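Local coordinates for sensor protein (Geobacter sulfurreducens, PDB 3H7M) that serves as the periplasmic-binding-protein-like sensor domain of a membrane histidine kinase, which probably uses ATP to phosphorylate a protein histidine, at residues T12-G17 with G69-L74; Y21-F26 with A165-M170; V38-A43 with G219-I224; P91-V96 with Y193-R198. All coordinates share one frame; numbering follows the deposited sequence.

Interaction 1 of 4, residues T12-G17 with G69-L74; sequences TIVVGG and GRVDVL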
loop_
_atom_site.group_PDB
_atom_site.type_symbol
_atom_site.label_atom_id
_atom_site.label_comp_id
_atom_site.label_asym_id
_atom_site.label_seq_id
_atom_site.Cartn_x
_atom_site.Cartn_y
_atom_site.Cartn_z
ATOM N N THR A 12 9.400 -12.418 -19.394
ATOM C CA THR A 12 9.087 -12.317 -17.970
ATOM C C THR A 12 8.766 -10.898 -17.508
ATOM O O THR A 12 9.548 -9.966 -17.724
ATOM C CB THR A 12 10.253 -12.824 -17.102
ATOM O OG1 THR A 12 10.283 -14.257 -17.135
ATOM C CG2 THR A 12 10.097 -12.339 -15.652
ATOM N N ILE A 13 7.606 -10.739 -16.879
ATOM C CA ILE A 13 7.217 -9.433 -16.356
ATOM C C ILE A 13 7.740 -9.346 -14.928
ATOM O O ILE A 13 7.518 -10.255 -14.111
ATOM C CB ILE A 13 5.693 -9.245 -16.332
ATOM C CG1 ILE A 13 5.170 -9.099 -17.755
ATOM C CG2 ILE A 13 5.329 -8.008 -15.541
ATOM C CD1 ILE A 13 5.207 -10.386 -18.527
ATOM N N VAL A 14 8.450 -8.263 -14.641
ATOM C CA VAL A 14 9.010 -8.064 -13.316
ATOM C C VAL A 14 8.096 -7.193 -12.489
ATOM O O VAL A 14 7.814 -6.049 -12.852
ATOM C CB VAL A 14 10.379 -7.428 -13.387
ATOM C CG1 VAL A 14 10.871 -7.097 -11.985
ATOM C CG2 VAL A 14 11.325 -8.399 -14.048
ATOM N N VAL A 15 7.652 -7.750 -11.367
ATOM C CA VAL A 15 6.721 -7.069 -10.485
ATOM C C VAL A 15 7.333 -6.414 -9.258
ATOM O O VAL A 15 7.926 -7.078 -8.392
ATOM C CB VAL A 15 5.626 -8.027 -10.021
ATOM C CG1 VAL A 15 4.491 -7.229 -9.393
ATOM C CG2 VAL A 15 5.137 -8.854 -11.199
ATOM N N GLY A 16 7.168 -5.098 -9.191
ATOM C CA GLY A 16 7.695 -4.358 -8.068
ATOM C C GLY A 16 6.649 -4.210 -6.979
ATOM O O GLY A 16 5.443 -4.324 -7.233
ATOM N N GLY A 17 7.113 -3.960 -5.761
ATOM C CA GLY A 17 6.205 -3.782 -4.642
ATOM C C GLY A 17 7.001 -3.522 -3.390
ATOM O O GLY A 17 8.236 -3.585 -3.407
ATOM N N GLY A 69 12.555 1.422 -15.171
ATOM C CA GLY A 69 12.409 0.191 -15.933
ATOM C C GLY A 69 13.001 -1.040 -15.256
ATOM O O GLY A 69 13.001 -2.129 -15.835
ATOM N N ARG A 70 13.511 -0.880 -14.035
ATOM C CA ARG A 70 14.100 -1.993 -13.287
ATOM C C ARG A 70 13.029 -3.044 -13.034
ATOM O O ARG A 70 13.331 -4.223 -12.837
ATOM C CB ARG A 70 14.663 -1.499 -11.956
ATOM C CG ARG A 70 15.670 -0.379 -12.098
ATOM C CD ARG A 70 16.178 0.071 -10.752
ATOM N NE ARG A 70 17.247 1.049 -10.898
ATOM C CZ ARG A 70 18.137 1.321 -9.949
ATOM N NH1 ARG A 70 18.083 0.684 -8.784
ATOM N NH2 ARG A 70 19.089 2.220 -10.167
ATOM N N VAL A 71 11.777 -2.595 -13.023
ATOM C CA VAL A 71 10.629 -3.468 -12.841
ATOM C C VAL A 71 9.611 -3.006 -13.862
ATOM O O VAL A 71 9.609 -1.847 -14.267
ATOM C CB VAL A 71 10.023 -3.358 -11.432
ATOM C CG1 VAL A 71 11.107 -3.583 -10.405
ATOM C CG2 VAL A 71 9.348 -2.003 -11.237
ATOM N N ASP A 72 8.724 -3.895 -14.266
ATOM C CA ASP A 72 7.770 -3.515 -15.278
ATOM C C ASP A 72 6.424 -3.047 -14.775
ATOM O O ASP A 72 5.658 -2.451 -15.527
ATOM C CB ASP A 72 7.613 -4.684 -16.240
ATOM C CG ASP A 72 8.959 -5.244 -16.679
ATOM O OD1 ASP A 72 9.765 -4.472 -17.248
ATOM O OD2 ASP A 72 9.215 -6.447 -16.446
ATOM N N VAL A 73 6.144 -3.288 -13.501
ATOM C CA VAL A 73 4.854 -2.912 -12.928
ATOM C C VAL A 73 4.840 -2.957 -11.401
ATOM O O VAL A 73 5.613 -3.693 -10.770
ATOM C CB VAL A 73 3.760 -3.866 -13.448
ATOM C CG1 VAL A 73 4.181 -5.301 -13.205
ATOM C CG2 VAL A 73 2.439 -3.584 -12.768
ATOM N N LEU A 74 3.956 -2.163 -10.812
ATOM C CA LEU A 74 3.812 -2.131 -9.370
ATOM C C LEU A 74 2.421 -2.668 -9.136
ATOM O O LEU A 74 1.452 -2.149 -9.707
ATOM C CB LEU A 74 3.940 -0.706 -8.836
ATOM C CG LEU A 74 5.290 -0.022 -9.093
ATOM C CD1 LEU A 74 5.318 1.276 -8.326
ATOM C CD2 LEU A 74 6.458 -0.902 -8.661
#
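Val-15 and Gly-16 pair with Val-73 and Leu-74 as neighbouring parallel strands in the sheet of the first lobe, part of the strand order 52-57, 13-18, 73-78 familiar from periplasmic binding proteins. Gly-16 N gives a short bond to Val-73 O (2.6 Å), meeting the carbonyl almost head-on at a C=O...N angle of 173°. Two residues back, Val-14 O takes the backbone N of Asp-72 at 2.7 Å. A weak bond from Val-73 N to Val-14 O, 3.3 Å long, adds to it. The carboxylate of Asp-72 then stands in for a further strand partner: with CG beside its own backbone N (chi1 -48°), OD2 reaches back to Val-14 N at 2.7 Å, met on its anti side and 19° out of the carboxylate plane. A weak, long ion pair links OD1 to Arg-198. Valines and isoleucine fill in around these bonds. CG2 of Ile-13 rests on CG1 of Val-73 (3.8 Å), while CG1 of Val-14 meets CG1 of Val-71, the two side chains crossing at about a right angle. Gly-16 suits this spot, since a CB there would collide with Leu-74 CD2, which lies 3.7 Å from Gly-16 CA.

Interaction 2 of 4, residues Y21-F26 with A165-M170; sequences YPPYEF and AMVPGM
Tyr-24 lies against Pro-168 and Val-167, joining a loop of the first lobe to the start of helix 166-175 in the second, across the kind of interlobe cleft where periplasmic binding proteins hold ligand. Its CB packs on the hydroxyl end of Tyr-193. From there chi1 -62° places CG beside the backbone N and sends the ring to the helix, where CD2 lies 3.9 Å and CE2 3.5 Å from CG of Pro-168. At the tip, OH rests on CB of Val-167 (3.9 Å). Nearby, CG1 of Val-167 touches CD of Pro-23, which follows a cis peptide bond, at 3.7 Å. Pro-22 O approaches Pro-168 CA at 3.2 Å in a CA-H...O contact, and Tyr-21 OH sits 3.6 Å from CB of Ala-165, the N-cap residue. A serine in place of Tyr-24 would probably strip the ring of Pro-168 and the CB of Val-167 of much of their cover on this side and open a gap between loop and helix. Apart from that one CA-H...O contact the two segments meet through carbon and two phenolic tips, without conventional hydrogen bonds, which is consistent with lobes able to separate at little directional cost.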
loop_
_atom_site.group_PDB
_atom_site.type_symbol
_atom_site.label_atom_id
_atom_site.label_comp_id
_atom_site.label_asym_id
_atom_site.label_seq_id
_atom_site.Cartn_x
_atom_site.Cartn_y
_atom_site.Cartn_z
ATOM N N TYR A 21 4.633 -4.296 3.435
ATOM C CA TYR A 21 3.317 -3.672 3.435
ATOM C C TYR A 21 2.207 -4.724 3.590
ATOM O O TYR A 21 1.330 -4.844 2.738
ATOM C CB TYR A 21 3.112 -2.878 2.126
ATOM C CG TYR A 21 2.243 -1.641 2.268
ATOM C CD1 TYR A 21 2.726 -0.511 2.931
ATOM C CD2 TYR A 21 0.923 -1.615 1.784
ATOM C CE1 TYR A 21 1.929 0.616 3.120
ATOM C CE2 TYR A 21 0.111 -0.494 1.973
ATOM C CZ TYR A 21 0.626 0.623 2.647
ATOM O OH TYR A 21 -0.142 1.746 2.872
ATOM N N PRO A 22 2.236 -5.510 4.678
ATOM C CA PRO A 22 1.207 -6.528 4.883
ATOM C C PRO A 22 -0.118 -5.903 5.245
ATOM O O PRO A 22 -0.174 -4.836 5.828
ATOM C CB PRO A 22 1.774 -7.361 6.028
ATOM C CG PRO A 22 2.493 -6.333 6.830
ATOM C CD PRO A 22 3.243 -5.586 5.748
ATOM N N PRO A 23 -1.214 -6.569 4.910
ATOM C CA PRO A 23 -1.318 -7.852 4.224
ATOM C C PRO A 23 -1.345 -7.751 2.700
ATOM O O PRO A 23 -1.618 -8.749 2.038
ATOM C CB PRO A 23 -2.630 -8.378 4.756
ATOM C CG PRO A 23 -3.457 -7.152 4.729
ATOM C CD PRO A 23 -2.541 -6.127 5.362
ATOM N N TYR A 24 -1.078 -6.569 2.144
ATOM C CA TYR A 24 -1.109 -6.407 0.695
ATOM C C TYR A 24 0.054 -7.070 0.005
ATOM O O TYR A 24 -0.137 -7.821 -0.952
ATOM C CB TYR A 24 -1.165 -4.932 0.311
ATOM C CG TYR A 24 -2.414 -4.259 0.835
ATOM C CD1 TYR A 24 -3.666 -4.756 0.530
ATOM C CD2 TYR A 24 -2.336 -3.169 1.694
ATOM C CE1 TYR A 24 -4.822 -4.190 1.071
ATOM C CE2 TYR A 24 -3.484 -2.602 2.243
ATOM C CZ TYR A 24 -4.717 -3.116 1.928
ATOM O OH TYR A 24 -5.851 -2.536 2.461
ATOM N N GLU A 25 1.258 -6.784 0.480
ATOM C CA GLU A 25 2.453 -7.380 -0.090
ATOM C C GLU A 25 3.598 -7.365 0.905
ATOM O O GLU A 25 3.780 -6.387 1.638
ATOM C CB GLU A 25 2.872 -6.651 -1.375
ATOM C CG GLU A 25 3.060 -5.148 -1.240
ATOM C CD GLU A 25 3.219 -4.474 -2.586
ATOM O OE1 GLU A 25 2.683 -5.020 -3.567
ATOM O OE2 GLU A 25 3.853 -3.394 -2.669
ATOM N N PHE A 26 4.368 -8.451 0.927
ATOM C CA PHE A 26 5.494 -8.548 1.830
ATOM C C PHE A 26 6.268 -9.840 1.652
ATOM O O PHE A 26 5.714 -10.868 1.249
ATOM C CB PHE A 26 5.011 -8.460 3.284
ATOM C CG PHE A 26 4.080 -9.570 3.683
ATOM C CD1 PHE A 26 4.564 -10.710 4.312
ATOM C CD2 PHE A 26 2.712 -9.486 3.405
ATOM C CE1 PHE A 26 3.695 -11.775 4.670
ATOM C CE2 PHE A 26 1.821 -10.537 3.752
ATOM C CZ PHE A 26 2.318 -11.681 4.384
ATOM N N ALA A 165 -2.185 3.349 6.944
ATOM C CA ALA A 165 -3.325 2.646 6.397
ATOM C C ALA A 165 -3.879 1.741 7.474
ATOM O O ALA A 165 -3.159 0.990 8.137
ATOM C CB ALA A 165 -2.922 1.843 5.178
ATOM N N MET A 166 -5.179 1.846 7.647
ATOM C CA MET A 166 -5.896 1.081 8.625
ATOM C C MET A 166 -5.575 -0.420 8.691
ATOM O O MET A 166 -5.098 -0.938 9.717
ATOM C CB MET A 166 -7.381 1.267 8.366
ATOM C CG MET A 166 -8.248 0.394 9.201
ATOM S SD MET A 166 -8.481 1.131 10.798
ATOM C CE MET A 166 -9.976 2.097 10.425
ATOM N N VAL A 167 -5.848 -1.124 7.604
ATOM C CA VAL A 167 -5.658 -2.556 7.605
ATOM C C VAL A 167 -4.227 -2.943 7.917
ATOM O O VAL A 167 -3.964 -3.742 8.810
ATOM C CB VAL A 167 -6.186 -3.149 6.295
ATOM C CG1 VAL A 167 -5.803 -4.623 6.170
ATOM C CG2 VAL A 167 -7.711 -2.991 6.292
ATOM N N PRO A 168 -3.284 -2.382 7.192
ATOM C CA PRO A 168 -1.904 -2.743 7.512
ATOM C C PRO A 168 -1.631 -2.443 9.005
ATOM O O PRO A 168 -0.885 -3.156 9.683
ATOM C CB PRO A 168 -1.102 -1.844 6.595
ATOM C CG PRO A 168 -2.015 -1.797 5.333
ATOM C CD PRO A 168 -3.380 -1.597 5.946
ATOM N N GLY A 169 -2.262 -1.383 9.495
ATOM C CA GLY A 169 -2.100 -0.970 10.871
ATOM C C GLY A 169 -2.488 -2.080 11.810
ATOM O O GLY A 169 -1.701 -2.483 12.658
ATOM N N MET A 170 -3.708 -2.571 11.656
ATOM C CA MET A 170 -4.178 -3.662 12.480
ATOM C C MET A 170 -3.297 -4.894 12.314
ATOM O O MET A 170 -2.929 -5.521 13.293
ATOM C CB MET A 170 -5.618 -3.984 12.124
ATOM C CG MET A 170 -6.544 -2.770 12.262
ATOM S SD MET A 170 -6.193 -1.820 13.790
ATOM C CE MET A 170 -7.060 -2.776 15.021
#

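Interaction 3 of 4, residues V38-A43 with G219-I224; sequences VELTRA and GQYEAI
Ile-224 is the main bump of this helix pair, entering a hollow on helix 36-48 walled by Glu-39, Leu-40 and Ala-43. The short segments 38-43 and 220-224 run nearly antiparallel, at 155°, with axes 10.4 Å apart, a spacing that side chains must bridge. Ile-224 does so with both branches: chi1 -67° puts CG2 anti to the backbone N and CG1 beside it, and the extended chi2 carries CD1 on across the gap. CD1 settles between the methyl of Ala-43 (3.7 Å from CB) and CD1 of Leu-40 (3.9 Å). CG2 of Ile-224 lies along the Glu-39 side chain, from CB (3.9 Å) as far as the carboxylate, the two side chains sliding past each other in opposite directions. In return, CD1 of Leu-40 projects into the groove between Ile-224 and the ring of Tyr-221, reaching CD1 of that ring at 4.2 Å. Small Ala-43 also takes the end of Gln-220, whose extended chain brings NE2 to 3.5 Å from the alanine CB. Leu-215 of helix 202-218 packs on Ala-43, Gln-220 and Tyr-221, and the chain turns from that helix into 220-227 at Gly-219, where phi is positive. Tyr-221 OH lies against His-93 O, apparently as a hydrogen bond, though the modelled distance is too short to trust. Helices 36-48 and 220-227 are thus joined here by apolar shape-matching. Glu-39 plays two parts, its chain walling the hollow while OE1 forms a salt bridge with Lys-227, which probably offsets its charge.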
loop_
_atom_site.group_PDB
_atom_site.type_symbol
_atom_site.label_atom_id
_atom_site.label_comp_id
_atom_site.label_asym_id
_atom_site.label_seq_id
_atom_site.Cartn_x
_atom_site.Cartn_y
_atom_site.Cartn_z
ATOM N N VAL A 38 0.180 -10.169 -4.164
ATOM C CA VAL A 38 0.915 -11.300 -4.731
ATOM C C VAL A 38 -0.025 -12.368 -5.283
ATOM O O VAL A 38 0.098 -12.825 -6.414
ATOM C CB VAL A 38 1.854 -11.878 -3.634
ATOM C CG1 VAL A 38 2.488 -13.191 -4.062
ATOM C CG2 VAL A 38 2.955 -10.860 -3.358
ATOM N N GLU A 39 -0.983 -12.747 -4.478
ATOM C CA GLU A 39 -1.945 -13.737 -4.878
ATOM C C GLU A 39 -2.732 -13.222 -6.097
ATOM O O GLU A 39 -3.023 -13.962 -7.045
ATOM C CB GLU A 39 -2.874 -13.978 -3.705
ATOM C CG GLU A 39 -3.364 -15.384 -3.596
ATOM C CD GLU A 39 -3.747 -15.737 -2.180
ATOM O OE1 GLU A 39 -2.917 -15.457 -1.278
ATOM O OE2 GLU A 39 -4.858 -16.300 -1.990
ATOM N N LEU A 40 -3.079 -11.941 -6.055
ATOM C CA LEU A 40 -3.820 -11.315 -7.141
ATOM C C LEU A 40 -2.973 -11.346 -8.424
ATOM O O LEU A 40 -3.423 -11.767 -9.486
ATOM C CB LEU A 40 -4.144 -9.879 -6.747
ATOM C CG LEU A 40 -5.575 -9.420 -7.016
ATOM C CD1 LEU A 40 -6.567 -10.486 -6.555
ATOM C CD2 LEU A 40 -5.821 -8.109 -6.286
ATOM N N THR A 41 -1.739 -10.894 -8.307
ATOM C CA THR A 41 -0.834 -10.896 -9.427
ATOM C C THR A 41 -0.601 -12.304 -9.967
ATOM O O THR A 41 -0.600 -12.503 -11.168
ATOM C CB THR A 41 0.493 -10.308 -9.034
ATOM O OG1 THR A 41 0.313 -8.922 -8.766
ATOM C CG2 THR A 41 1.524 -10.501 -10.169
ATOM N N ARG A 42 -0.406 -13.282 -9.089
ATOM C CA ARG A 42 -0.190 -14.627 -9.583
ATOM C C ARG A 42 -1.424 -15.104 -10.300
ATOM O O ARG A 42 -1.326 -15.768 -11.340
ATOM C CB ARG A 42 0.140 -15.616 -8.462
ATOM C CG ARG A 42 1.537 -15.454 -7.875
ATOM C CD ARG A 42 1.986 -16.715 -7.140
ATOM N NE ARG A 42 3.334 -16.579 -6.583
ATOM C CZ ARG A 42 3.596 -16.473 -5.281
ATOM N NH1 ARG A 42 2.605 -16.494 -4.397
ATOM N NH2 ARG A 42 4.846 -16.334 -4.860
ATOM N N ALA A 43 -2.591 -14.766 -9.763
ATOM C CA ALA A 43 -3.809 -15.230 -10.401
ATOM C C ALA A 43 -3.950 -14.591 -11.779
ATOM O O ALA A 43 -4.345 -15.254 -12.727
ATOM C CB ALA A 43 -5.036 -14.928 -9.545
ATOM N N GLY A 219 -15.260 -14.777 -10.170
ATOM C CA GLY A 219 -15.421 -15.028 -8.745
ATOM C C GLY A 219 -14.094 -15.298 -8.050
ATOM O O GLY A 219 -14.028 -15.377 -6.822
ATOM N N GLN A 220 -13.018 -15.412 -8.819
ATOM C CA GLN A 220 -11.725 -15.713 -8.217
ATOM C C GLN A 220 -11.245 -14.522 -7.408
ATOM O O GLN A 220 -10.563 -14.682 -6.396
ATOM C CB GLN A 220 -10.691 -16.081 -9.296
ATOM C CG GLN A 220 -9.667 -17.080 -8.810
ATOM C CD GLN A 220 -8.537 -17.333 -9.802
ATOM O OE1 GLN A 220 -8.738 -17.373 -11.035
ATOM N NE2 GLN A 220 -7.331 -17.528 -9.261
ATOM N N TYR A 221 -11.586 -13.323 -7.874
ATOM C CA TYR A 221 -11.202 -12.093 -7.180
ATOM C C TYR A 221 -11.730 -12.093 -5.742
ATOM O O TYR A 221 -10.980 -11.861 -4.793
ATOM C CB TYR A 221 -11.784 -10.873 -7.878
ATOM C CG TYR A 221 -11.629 -9.609 -7.067
ATOM C CD1 TYR A 221 -10.428 -8.921 -7.056
ATOM C CD2 TYR A 221 -12.693 -9.098 -6.312
ATOM C CE1 TYR A 221 -10.271 -7.753 -6.338
ATOM C CE2 TYR A 221 -12.555 -7.934 -5.578
ATOM C CZ TYR A 221 -11.337 -7.259 -5.600
ATOM O OH TYR A 221 -11.184 -6.070 -4.923
ATOM N N GLU A 222 -13.028 -12.336 -5.585
ATOM C CA GLU A 222 -13.608 -12.345 -4.251
ATOM C C GLU A 222 -13.029 -13.493 -3.419
ATOM O O GLU A 222 -12.807 -13.341 -2.219
ATOM C CB GLU A 222 -15.137 -12.470 -4.322
ATOM C CG GLU A 222 -15.848 -11.278 -4.982
ATOM C CD GLU A 222 -15.542 -9.930 -4.329
ATOM O OE1 GLU A 222 -15.103 -9.901 -3.148
ATOM O OE2 GLU A 222 -15.759 -8.895 -5.006
ATOM N N ALA A 223 -12.780 -14.634 -4.058
ATOM C CA ALA A 223 -12.221 -15.790 -3.358
ATOM C C ALA A 223 -10.898 -15.402 -2.757
ATOM O O ALA A 223 -10.606 -15.736 -1.611
ATOM C CB ALA A 223 -12.017 -16.960 -4.308
ATOM N N ILE A 224 -10.098 -14.678 -3.530
ATOM C CA ILE A 224 -8.807 -14.256 -3.024
ATOM C C ILE A 224 -8.980 -13.202 -1.952
ATOM O O ILE A 224 -8.327 -13.258 -0.904
ATOM C CB ILE A 224 -7.926 -13.710 -4.144
ATOM C CG1 ILE A 224 -7.567 -14.847 -5.120
ATOM C CG2 ILE A 224 -6.659 -13.121 -3.553
ATOM C CD1 ILE A 224 -6.958 -14.405 -6.441
#

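Interaction 4 of 4, residues P91-V96 with Y193-R198; sequences PPHTIV and YGYAVR
Thr-94 and Tyr-193 pair as antiparallel hydrogen-bonded neighbours at a classic beta bulge, where His-93 and Thr-94 both face Tyr-193 on the two long strands 87-103 and 181-198 that pass between the lobes. Tyr-193 N bonds to Thr-94 O at 2.8 Å, and Tyr-193 O is gripped twice, by His-93 N at 2.8 Å and by Thr-94 N at 3.1 Å, the latter in the carbonyl plane. The imidazole folds back over the strand: chi1 57° holds CG in the crowded position between backbone N and carbonyl carbon, with Tyr-193 O above the centre of one ring face. Two tyrosines bracket this ring. CE1 of His-93 comes to the edge of the Tyr-193 ring, 3.6 Å from CD2 of Tyr-193, whereas CD2 of His-93 leads an offset edge-to-face approach to Tyr-195, 3.6 Å from CE1 of Tyr-195 with the planes at 68°. Alongside, CG2 of Thr-94 lies 3.4 Å from CD2 of Tyr-193, and CG2 of Val-96 packs on CB of Tyr-193 at 3.6 Å. At Gly-194 a CB would clash with Pro-92 CA, consistent with a glycine here. His-93 NE2 bonds to Gln-75 O, Tyr-193 OH to Asn-37 and Tyr-195 OH to Thr-41. A leucine in place of His-93 would probably leave Gln-75 O without this mate and the face of Tyr-195 without its edge-on partner. Since a carbonyl oxygen can only accept, NE2 probably carries the proton; that bond and the flanking tyrosines would together restrict the imidazole's rotation.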
loop_
_atom_site.group_PDB
_atom_site.type_symbol
_atom_site.label_atom_id
_atom_site.label_comp_id
_atom_site.label_asym_id
_atom_site.label_seq_id
_atom_site.Cartn_x
_atom_site.Cartn_y
_atom_site.Cartn_z
ATOM N N PRO A 91 -7.572 0.121 -13.291
ATOM C CA PRO A 91 -8.582 0.459 -12.293
ATOM C C PRO A 91 -7.984 -0.146 -11.005
ATOM O O PRO A 91 -7.099 -1.007 -11.074
ATOM C CB PRO A 91 -9.807 -0.326 -12.764
ATOM C CG PRO A 91 -9.635 -0.351 -14.244
ATOM C CD PRO A 91 -8.170 -0.580 -14.445
ATOM N N PRO A 92 -8.463 0.276 -9.828
ATOM C CA PRO A 92 -7.945 -0.246 -8.551
ATOM C C PRO A 92 -8.479 -1.630 -8.174
ATOM O O PRO A 92 -9.602 -1.990 -8.530
ATOM C CB PRO A 92 -8.394 0.812 -7.558
ATOM C CG PRO A 92 -9.785 1.165 -8.098
ATOM C CD PRO A 92 -9.566 1.235 -9.613
ATOM N N HIS A 93 -7.682 -2.418 -7.460
ATOM C CA HIS A 93 -8.180 -3.720 -7.044
ATOM C C HIS A 93 -8.688 -3.648 -5.600
ATOM O O HIS A 93 -9.363 -4.557 -5.110
ATOM C CB HIS A 93 -7.130 -4.841 -7.259
ATOM C CG HIS A 93 -5.810 -4.629 -6.575
ATOM N ND1 HIS A 93 -5.668 -4.615 -5.200
ATOM C CD2 HIS A 93 -4.560 -4.495 -7.085
ATOM C CE1 HIS A 93 -4.388 -4.478 -4.896
ATOM N NE2 HIS A 93 -3.694 -4.402 -6.019
ATOM N N THR A 94 -8.390 -2.540 -4.930
ATOM C CA THR A 94 -8.876 -2.340 -3.562
ATOM C C THR A 94 -8.878 -0.857 -3.140
ATOM O O THR A 94 -8.207 -0.015 -3.740
ATOM C CB THR A 94 -8.005 -3.101 -2.537
ATOM O OG1 THR A 94 -8.599 -3.008 -1.237
ATOM C CG2 THR A 94 -6.627 -2.493 -2.476
ATOM N N ILE A 95 -9.641 -0.554 -2.098
ATOM C CA ILE A 95 -9.692 0.796 -1.542
ATOM C C ILE A 95 -9.031 0.765 -0.160
ATOM O O ILE A 95 -9.422 -0.008 0.712
ATOM C CB ILE A 95 -11.131 1.282 -1.367
ATOM C CG1 ILE A 95 -11.856 1.225 -2.709
ATOM C CG2 ILE A 95 -11.127 2.701 -0.827
ATOM C CD1 ILE A 95 -11.191 2.041 -3.781
ATOM N N VAL A 96 -8.027 1.607 0.019
ATOM C CA VAL A 96 -7.282 1.692 1.265
ATOM C C VAL A 96 -7.638 2.912 2.120
ATOM O O VAL A 96 -7.342 4.045 1.755
ATOM C CB VAL A 96 -5.775 1.763 0.977
ATOM C CG1 VAL A 96 -4.990 1.831 2.282
ATOM C CG2 VAL A 96 -5.361 0.566 0.175
ATOM N N TYR A 193 -6.347 1.833 -4.782
ATOM C CA TYR A 193 -5.069 1.095 -4.831
ATOM C C TYR A 193 -5.053 -0.024 -5.893
ATOM O O TYR A 193 -5.966 -0.866 -5.950
ATOM C CB TYR A 193 -4.853 0.524 -3.414
ATOM C CG TYR A 193 -3.539 -0.125 -3.095
ATOM C CD1 TYR A 193 -2.451 0.632 -2.640
ATOM C CD2 TYR A 193 -3.416 -1.520 -3.126
ATOM C CE1 TYR A 193 -1.271 0.005 -2.212
ATOM C CE2 TYR A 193 -2.242 -2.166 -2.688
ATOM C CZ TYR A 193 -1.181 -1.401 -2.241
ATOM O OH TYR A 193 -0.025 -2.051 -1.863
ATOM N N GLY A 194 -4.016 -0.054 -6.726
ATOM C CA GLY A 194 -3.993 -1.084 -7.757
ATOM C C GLY A 194 -2.707 -1.166 -8.530
ATOM O O GLY A 194 -1.670 -0.685 -8.074
ATOM N N TYR A 195 -2.739 -1.795 -9.702
ATOM C CA TYR A 195 -1.501 -1.881 -10.466
ATOM C C TYR A 195 -1.209 -0.571 -11.168
ATOM O O TYR A 195 -2.090 0.282 -11.323
ATOM C CB TYR A 195 -1.564 -2.993 -11.513
ATOM C CG TYR A 195 -1.773 -4.370 -10.944
ATOM C CD1 TYR A 195 -3.049 -4.816 -10.606
ATOM C CD2 TYR A 195 -0.691 -5.221 -10.721
ATOM C CE1 TYR A 195 -3.244 -6.065 -10.060
ATOM C CE2 TYR A 195 -0.878 -6.474 -10.180
ATOM C CZ TYR A 195 -2.157 -6.893 -9.845
ATOM O OH TYR A 195 -2.340 -8.131 -9.270
ATOM N N ALA A 196 0.045 -0.430 -11.585
ATOM C CA ALA A 196 0.516 0.733 -12.301
ATOM C C ALA A 196 1.764 0.339 -13.104
ATOM O O ALA A 196 2.565 -0.493 -12.661
ATOM C CB ALA A 196 0.832 1.834 -11.332
ATOM N N VAL A 197 1.898 0.927 -14.293
ATOM C CA VAL A 197 3.023 0.683 -15.203
ATOM C C VAL A 197 3.533 2.011 -15.752
ATOM O O VAL A 197 2.861 3.033 -15.608
ATOM C CB VAL A 197 2.598 -0.187 -16.400
ATOM C CG1 VAL A 197 2.556 -1.647 -15.994
ATOM C CG2 VAL A 197 1.226 0.257 -16.899
ATOM N N ARG A 198 4.707 1.994 -16.383
ATOM C CA ARG A 198 5.306 3.209 -16.957
ATOM C C ARG A 198 4.358 3.959 -17.881
ATOM O O ARG A 198 3.634 3.349 -18.660
ATOM C CB ARG A 198 6.579 2.872 -17.742
ATOM C CG ARG A 198 7.811 2.626 -16.886
ATOM C CD ARG A 198 9.054 2.378 -17.734
ATOM N NE ARG A 198 8.965 1.135 -18.492
ATOM C CZ ARG A 198 8.958 -0.078 -17.946
ATOM N NH1 ARG A 198 9.037 -0.216 -16.630
ATOM N NH2 ARG A 198 8.864 -1.156 -18.715
#

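From the N terminus, segments 12-17, 21-26 and 38-43 each await a later partner. Interaction 1 closes first, at 69-74, tying two parallel strands of the first lobe. The chain then passes 91-96 into the second lobe, and interaction 2 closes at 165-170, joining the lobes. Returning along strand 181-198, it closes interaction 4 at 193-198, and the C-terminal helix 220-227 closes interaction 3, whose long loop encloses interaction 4. Interactions 1, 2 and 3 cross one another, and 2 also crosses 4, whereas 1 and 4 follow in series. Strands 73-78 and 181-198 are sheet neighbours, with Leu-74 N probably bonded to Ala-196 O; Tyr-193 links interaction 4 to interaction 2.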